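Local coordinates for protein uronate isomerase (PDB 2Q01) that catalyses the interconversion of D-glucuronate and D-fructuronate, and of D-galacturonate and D-tagaturonate, in sugar-acid metabolism, at residues G408-N416 against D460-Y470. Residues are numbered along the deposited sequence; the frame is centred on the assembly and turned at random.
Sequences GFYNTVGFN and DLTYNLPKKAY. With K (potassium ion), chain E.
Where helix 451-469 widens into a pi-type turn and kinks at a proline, Leu461, Leu465 and Pro466 receive the loop Phe409-Gly414, a worked example of packing on a helix irregularity. Leu465 N bonds to Asp460 O (2.8 Å), five residues back, and Pro466 has no N-H, so neither serves as a helix donor to Leu461 O; this oxygen instead takes a water (2.6 Å) that is weakly bonded to Phe415 N. Gly414 lies against this carbonyl and the proline ring; a CB there would clash with Leu461 O and Pro466 CG. Val413 O rests over the same proline, in a CA-H...O contact with Pro466 CA (3.4 Å). Beyond the kink Val413 CG1 meets Ala469 CB at 3.7 Å, while its CB and CG2 approach CE1 of Tyr470, whose side chain crosses at about a right angle. A second water joins Tyr470 OH to Asn416 OD1.

In this TIM-barrel member of the metallo-dependent hydrolase superfamily, the loop follows helix 393-407 with a type I beta turn, Phe409-Thr412. Leu461 packs both methyls, CD1 and CD2, 4.0 Å from Phe409 CD1. Phe409 O accepts both Thr412 N and Thr412 OG1 from one face of its plane, and Leu465 CD2 touches the same oxygen. With CG anti to the carbonyl carbon (chi1 -60°), the Tyr410 ring runs along the helix: CD2 meets both methyls of Leu465, and its edge meets Asp460 OD2 (3.8 Å from CE2), ring and carboxylate planes 75° apart. Replacing Asp460 with an alanine would probably leave Asn464 ND2 without the acceptor Asp460 OD1, 3.0 Å away, and open a gap beside the tyrosine edge. Tyr108 of the second subunit packs edge-to-face with Tyr410, and Asn411 OD1 binds potassium (2.7 Å), together with Ser75 O of that subunit.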
ATOM      1  N   GLY B 408     -14.176 -11.454  -3.781  1.00 29.31           N
ATOM      2  CA  GLY B 408     -14.246 -12.895  -3.939  1.00 29.58           C
ATOM      3  C   GLY B 408     -13.404 -13.313  -5.118  1.00 34.85           C
ATOM      4  O   GLY B 408     -12.598 -12.529  -5.622  1.00 42.85           O
ATOM      5  N   PHE B 409     -13.591 -14.554  -5.557  1.00 33.74           N
ATOM      6  CA  PHE B 409     -12.855 -15.088  -6.698  1.00 31.37           C
ATOM      7  C   PHE B 409     -13.632 -14.944  -7.998  1.00 31.65           C
ATOM      8  O   PHE B 409     -13.047 -14.899  -9.080  1.00 35.61           O
ATOM      9  CB  PHE B 409     -12.538 -16.562  -6.480  1.00 33.82           C
ATOM     10  CG  PHE B 409     -11.503 -16.818  -5.422  1.00 34.93           C
ATOM     11  CD1 PHE B 409     -10.147 -16.694  -5.712  1.00 29.52           C
ATOM     12  CD2 PHE B 409     -11.882 -17.200  -4.144  1.00 37.10           C
ATOM     13  CE1 PHE B 409      -9.184 -16.940  -4.736  1.00 46.47           C
ATOM     14  CE2 PHE B 409     -10.930 -17.456  -3.164  1.00 30.31           C
ATOM     15  CZ  PHE B 409      -9.579 -17.324  -3.459  1.00 30.93           C
ATOM     16  N   TYR B 410     -14.951 -14.865  -7.885  1.00 24.68           N
ATOM     17  CA  TYR B 410     -15.832 -14.975  -9.040  1.00 26.22           C
ATOM     18  C   TYR B 410     -16.110 -13.618  -9.672  1.00 36.17           C
ATOM     19  O   TYR B 410     -16.778 -13.524 -10.704  1.00 43.85           O
ATOM     20  CB  TYR B 410     -17.108 -15.717  -8.647  1.00 25.35           C
ATOM     21  CG  TYR B 410     -16.823 -17.120  -8.150  1.00 30.93           C
ATOM     22  CD1 TYR B 410     -16.680 -17.383  -6.787  1.00 39.38           C
ATOM     23  CD2 TYR B 410     -16.656 -18.177  -9.042  1.00 38.11           C
ATOM     24  CE1 TYR B 410     -16.397 -18.657  -6.328  1.00 40.62           C
ATOM     25  CE2 TYR B 410     -16.372 -19.463  -8.588  1.00 40.48           C
ATOM     26  CZ  TYR B 410     -16.243 -19.690  -7.230  1.00 39.09           C
ATOM     27  OH  TYR B 410     -15.966 -20.953  -6.767  1.00 36.78           O
ATOM     28  N   ASN B 411     -15.572 -12.581  -9.029  1.00 37.27           N
ATOM     29  CA  ASN B 411     -15.524 -11.225  -9.550  1.00 31.41           C
ATOM     30  C   ASN B 411     -14.157 -10.902 -10.160  1.00 36.24           C
ATOM     31  O   ASN B 411     -13.848  -9.738 -10.426  1.00 41.87           O
ATOM     32  CB  ASN B 411     -15.822 -10.231  -8.431  1.00 29.15           C
ATOM     33  CG  ASN B 411     -17.303 -10.119  -8.128  1.00 36.07           C
ATOM     34  OD1 ASN B 411     -18.127 -10.020  -9.042  1.00 26.74           O
ATOM     35  ND2 ASN B 411     -17.650 -10.071  -6.854  1.00 28.66           N
ATOM     36  N   THR B 412     -13.336 -11.932 -10.350  1.00 32.00           N
ATOM     37  CA  THR B 412     -12.064 -11.806 -11.060  1.00 30.95           C
ATOM     38  C   THR B 412     -12.138 -12.601 -12.376  1.00 38.20           C
ATOM     39  O   THR B 412     -13.090 -13.353 -12.596  1.00 39.05           O
ATOM     40  CB  THR B 412     -10.842 -12.226 -10.183  1.00 36.39           C
ATOM     41  OG1 THR B 412     -10.803 -13.653 -10.031  1.00 39.33           O
ATOM     42  CG2 THR B 412     -10.885 -11.548  -8.797  1.00 10.28           C
ATOM     43  N   VAL B 413     -11.156 -12.416 -13.259  1.00 40.44           N
ATOM     44  CA  VAL B 413     -11.220 -12.992 -14.612  1.00 39.73           C
ATOM     45  C   VAL B 413     -10.080 -13.976 -14.926  1.00 39.70           C
ATOM     46  O   VAL B 413      -9.895 -14.380 -16.077  1.00 43.39           O
ATOM     47  CB  VAL B 413     -11.298 -11.884 -15.719  1.00 35.53           C
ATOM     48  CG1 VAL B 413     -12.472 -10.976 -15.488  1.00 38.29           C
ATOM     49  CG2 VAL B 413     -10.009 -11.063 -15.790  1.00 36.24           C
ATOM     50  N   GLY B 414      -9.326 -14.364 -13.904  1.00 42.77           N
ATOM     51  CA  GLY B 414      -8.168 -15.222 -14.105  1.00 35.22           C
ATOM     52  C   GLY B 414      -6.934 -14.446 -14.532  1.00 47.06           C
ATOM     53  O   GLY B 414      -6.657 -13.367 -14.010  1.00 53.57           O
ATOM     54  N   PHE B 415      -6.199 -14.994 -15.493  1.00 48.43           N
ATOM     55  CA  PHE B 415      -4.893 -14.468 -15.872  1.00 42.29           C
ATOM     56  C   PHE B 415      -4.799 -14.195 -17.371  1.00 42.33           C
ATOM     57  O   PHE B 415      -5.298 -14.972 -18.185  1.00 50.13           O
ATOM     58  CB  PHE B 415      -3.789 -15.452 -15.428  1.00 42.09           C
ATOM     59  CG  PHE B 415      -2.400 -15.073 -15.880  1.00 36.79           C
ATOM     60  CD1 PHE B 415      -1.679 -14.090 -15.211  1.00 36.08           C
ATOM     61  CD2 PHE B 415      -1.807 -15.711 -16.972  1.00 33.33           C
ATOM     62  CE1 PHE B 415      -0.394 -13.738 -15.636  1.00 39.84           C
ATOM     63  CE2 PHE B 415      -0.523 -15.360 -17.401  1.00 28.58           C
ATOM     64  CZ  PHE B 415       0.182 -14.381 -16.730  1.00 31.83           C
ATOM     65  N   ASN B 416      -4.167 -13.077 -17.719  1.00 44.64           N
ATOM     66  CA  ASN B 416      -3.702 -12.839 -19.080  1.00 49.84           C
ATOM     67  C   ASN B 416      -2.214 -12.496 -19.065  1.00 50.02           C
ATOM     68  O   ASN B 416      -1.732 -11.862 -18.131  1.00 46.05           O
ATOM     69  CB  ASN B 416      -4.547 -11.772 -19.799  1.00 53.16           C
ATOM     70  CG  ASN B 416      -4.444 -10.396 -19.164  1.00 53.41           C
ATOM     71  OD1 ASN B 416      -5.280 -10.015 -18.348  1.00 66.16           O
ATOM     72  ND2 ASN B 416      -3.430  -9.637 -19.553  1.00 51.73           N
ATOM     73  N   ASP B 460     -11.244 -23.372 -11.967  1.00 34.99           N
ATOM     74  CA  ASP B 460     -12.067 -22.237 -12.391  1.00 42.89           C
ATOM     75  C   ASP B 460     -11.188 -21.057 -12.774  1.00 45.82           C
ATOM     76  O   ASP B 460     -11.253 -20.570 -13.908  1.00 43.72           O
ATOM     77  CB  ASP B 460     -13.045 -21.825 -11.287  1.00 40.96           C
ATOM     78  CG  ASP B 460     -14.355 -22.593 -11.341  1.00 51.08           C
ATOM     79  OD1 ASP B 460     -14.648 -23.224 -12.380  1.00 58.68           O
ATOM     80  OD2 ASP B 460     -15.101 -22.555 -10.339  1.00 66.46           O
ATOM     81  N   LEU B 461     -10.342 -20.642 -11.831  1.00 40.30           N
ATOM     82  CA  LEU B 461      -9.373 -19.556 -12.015  1.00 39.29           C
ATOM     83  C   LEU B 461      -8.498 -19.711 -13.261  1.00 40.93           C
ATOM     84  O   LEU B 461      -8.213 -18.729 -13.951  1.00 42.86           O
ATOM     85  CB  LEU B 461      -8.481 -19.435 -10.773  1.00 39.68           C
ATOM     86  CG  LEU B 461      -8.804 -18.449  -9.636  1.00 43.98           C
ATOM     87  CD1 LEU B 461     -10.289 -18.286  -9.345  1.00 46.14           C
ATOM     88  CD2 LEU B 461      -8.040 -18.823  -8.364  1.00 41.94           C
ATOM     89  N   THR B 462      -8.094 -20.947 -13.547  1.00 32.64           N
ATOM     90  CA  THR B 462      -7.218 -21.246 -14.675  1.00 31.98           C
ATOM     91  C   THR B 462      -7.961 -21.263 -16.010  1.00 30.45           C
ATOM     92  O   THR B 462      -7.489 -20.688 -16.996  1.00 44.12           O
ATOM     93  CB  THR B 462      -6.480 -22.594 -14.456  1.00 33.75           C
ATOM     94  OG1 THR B 462      -5.699 -22.514 -13.257  1.00 29.87           O
ATOM     95  CG2 THR B 462      -5.555 -22.926 -15.618  1.00 32.64           C
ATOM     96  N   TYR B 463      -9.129 -21.898 -16.037  1.00 31.09           N
ATOM     97  CA  TYR B 463      -9.746 -22.267 -17.305  1.00 40.81           C
ATOM     98  C   TYR B 463     -11.180 -21.757 -17.487  1.00 37.95           C
ATOM     99  O   TYR B 463     -11.474 -21.094 -18.482  1.00 42.25           O
ATOM    100  CB  TYR B 463      -9.667 -23.795 -17.490  1.00 42.54           C
ATOM    101  CG  TYR B 463     -10.042 -24.314 -18.867  1.00 32.22           C
ATOM    102  CD1 TYR B 463      -9.087 -24.432 -19.874  1.00 29.64           C
ATOM    103  CD2 TYR B 463     -11.351 -24.715 -19.149  1.00 34.28           C
ATOM    104  CE1 TYR B 463      -9.431 -24.914 -21.138  1.00 37.11           C
ATOM    105  CE2 TYR B 463     -11.705 -25.193 -20.403  1.00 39.25           C
ATOM    106  CZ  TYR B 463     -10.745 -25.289 -21.389  1.00 44.30           C
ATOM    107  OH  TYR B 463     -11.108 -25.766 -22.622  1.00 51.28           O
ATOM    108  N   ASN B 464     -12.062 -22.074 -16.542  1.00 40.67           N
ATOM    109  CA  ASN B 464     -13.500 -21.804 -16.695  1.00 42.52           C
ATOM    110  C   ASN B 464     -13.873 -20.334 -16.567  1.00 37.72           C
ATOM    111  O   ASN B 464     -14.680 -19.825 -17.345  1.00 43.84           O
ATOM    112  CB  ASN B 464     -14.317 -22.626 -15.699  1.00 40.25           C
ATOM    113  CG  ASN B 464     -14.049 -24.107 -15.810  1.00 52.36           C
ATOM    114  OD1 ASN B 464     -14.276 -24.714 -16.859  1.00 61.16           O
ATOM    115  ND2 ASN B 464     -13.565 -24.704 -14.725  1.00 44.50           N
ATOM    116  N   LEU B 465     -13.287 -19.666 -15.575  1.00 39.29           N
ATOM    117  CA  LEU B 465     -13.522 -18.239 -15.329  1.00 41.32           C
ATOM    118  C   LEU B 465     -12.981 -17.269 -16.395  1.00 38.40           C
ATOM    119  O   LEU B 465     -13.687 -16.319 -16.727  1.00 48.93           O
ATOM    120  CB  LEU B 465     -13.099 -17.829 -13.907  1.00 43.96           C
ATOM    121  CG  LEU B 465     -14.156 -17.792 -12.786  1.00 56.76           C
ATOM    122  CD1 LEU B 465     -15.155 -18.955 -12.798  1.00 51.93           C
ATOM    123  CD2 LEU B 465     -13.469 -17.684 -11.431  1.00 57.59           C
ATOM    124  N   PRO B 466     -11.740 -17.476 -16.917  1.00 36.79           N
ATOM    125  CA  PRO B 466     -11.334 -16.698 -18.108  1.00 30.44           C
ATOM    126  C   PRO B 466     -12.238 -16.891 -19.339  1.00 35.45           C
ATOM    127  O   PRO B 466     -12.473 -15.939 -20.085  1.00 41.34           O
ATOM    128  CB  PRO B 466      -9.929 -17.230 -18.414  1.00 39.04           C
ATOM    129  CG  PRO B 466      -9.432 -17.772 -17.128  1.00 29.92           C
ATOM    130  CD  PRO B 466     -10.636 -18.339 -16.448  1.00 36.16           C
ATOM    131  N   LYS B 467     -12.729 -18.109 -19.540  1.00 36.04           N
ATOM    132  CA  LYS B 467     -13.653 -18.417 -20.625  1.00 35.12           C
ATOM    133  C   LYS B 467     -15.011 -17.715 -20.496  1.00 35.38           C
ATOM    134  O   LYS B 467     -15.469 -17.094 -21.448  1.00 36.73           O
ATOM    135  CB  LYS B 467     -13.860 -19.920 -20.731  1.00 39.96           C
ATOM    136  CG  LYS B 467     -12.946 -20.614 -21.702  1.00 30.56           C
ATOM    137  CD  LYS B 467     -13.356 -22.065 -21.828  1.00 46.66           C
ATOM    138  CE  LYS B 467     -12.940 -22.626 -23.160  1.00 49.22           C
ATOM    139  NZ  LYS B 467     -13.511 -23.980 -23.398  1.00 49.26           N
ATOM    140  N   LYS B 468     -15.646 -17.815 -19.328  1.00 34.56           N
ATOM    141  CA  LYS B 468     -16.935 -17.154 -19.103  1.00 47.80           C
ATOM    142  C   LYS B 468     -16.847 -15.642 -19.262  1.00 49.51           C
ATOM    143  O   LYS B 468     -17.671 -15.044 -19.955  1.00 54.22           O
ATOM    144  CB  LYS B 468     -17.530 -17.515 -17.735  1.00 46.08           C
ATOM    145  CG  LYS B 468     -18.507 -18.679 -17.795  1.00 74.06           C
ATOM    146  CD  LYS B 468     -19.217 -18.921 -16.468  1.00 89.30           C
ATOM    147  CE  LYS B 468     -20.113 -20.155 -16.565  1.00 93.36           C
ATOM    148  NZ  LYS B 468     -20.714 -20.543 -15.261  1.00 88.77           N
ATOM    149  N   ALA B 469     -15.822 -15.051 -18.649  1.00 54.60           N
ATOM    150  CA  ALA B 469     -15.652 -13.600 -18.597  1.00 49.09           C
ATOM    151  C   ALA B 469     -15.404 -12.982 -19.965  1.00 46.65           C
ATOM    152  O   ALA B 469     -15.901 -11.892 -20.255  1.00 46.69           O
ATOM    153  CB  ALA B 469     -14.534 -13.238 -17.647  1.00 43.83           C
ATOM    154  N   TYR B 470     -14.648 -13.693 -20.796  1.00 42.73           N
ATOM    155  CA  TYR B 470     -14.324 -13.238 -22.144  1.00 29.81           C
ATOM    156  C   TYR B 470     -15.206 -13.874 -23.212  1.00 40.54           C
ATOM    157  O   TYR B 470     -14.861 -13.841 -24.386  1.00 40.85           O
ATOM    158  CB  TYR B 470     -12.849 -13.495 -22.453  1.00 28.52           C
ATOM    159  CG  TYR B 470     -11.932 -12.553 -21.728  1.00 29.78           C
ATOM    160  CD1 TYR B 470     -11.418 -12.875 -20.475  1.00 20.81           C
ATOM    161  CD2 TYR B 470     -11.588 -11.324 -22.287  1.00 29.63           C
ATOM    162  CE1 TYR B 470     -10.588 -11.990 -19.800  1.00 15.70           C
ATOM    163  CE2 TYR B 470     -10.758 -10.440 -21.623  1.00 32.86           C
ATOM    164  CZ  TYR B 470     -10.261 -10.780 -20.381  1.00 21.83           C
ATOM    165  OH  TYR B 470      -9.433  -9.904 -19.730  1.00 39.29           O
TER
HETATM  166  K     K E 502     -19.146  -7.830 -10.261  1.00 37.20           K
HETATM  167  O   HOH W   1      -6.155 -18.033 -15.423  1.00 57.56           O
HETATM  168  O   HOH W   2      -7.578 -11.139 -18.389  1.00 33.45           O
HETATM  169  O   HOH W   3     -20.017  -9.531 -12.049  1.00 41.36           O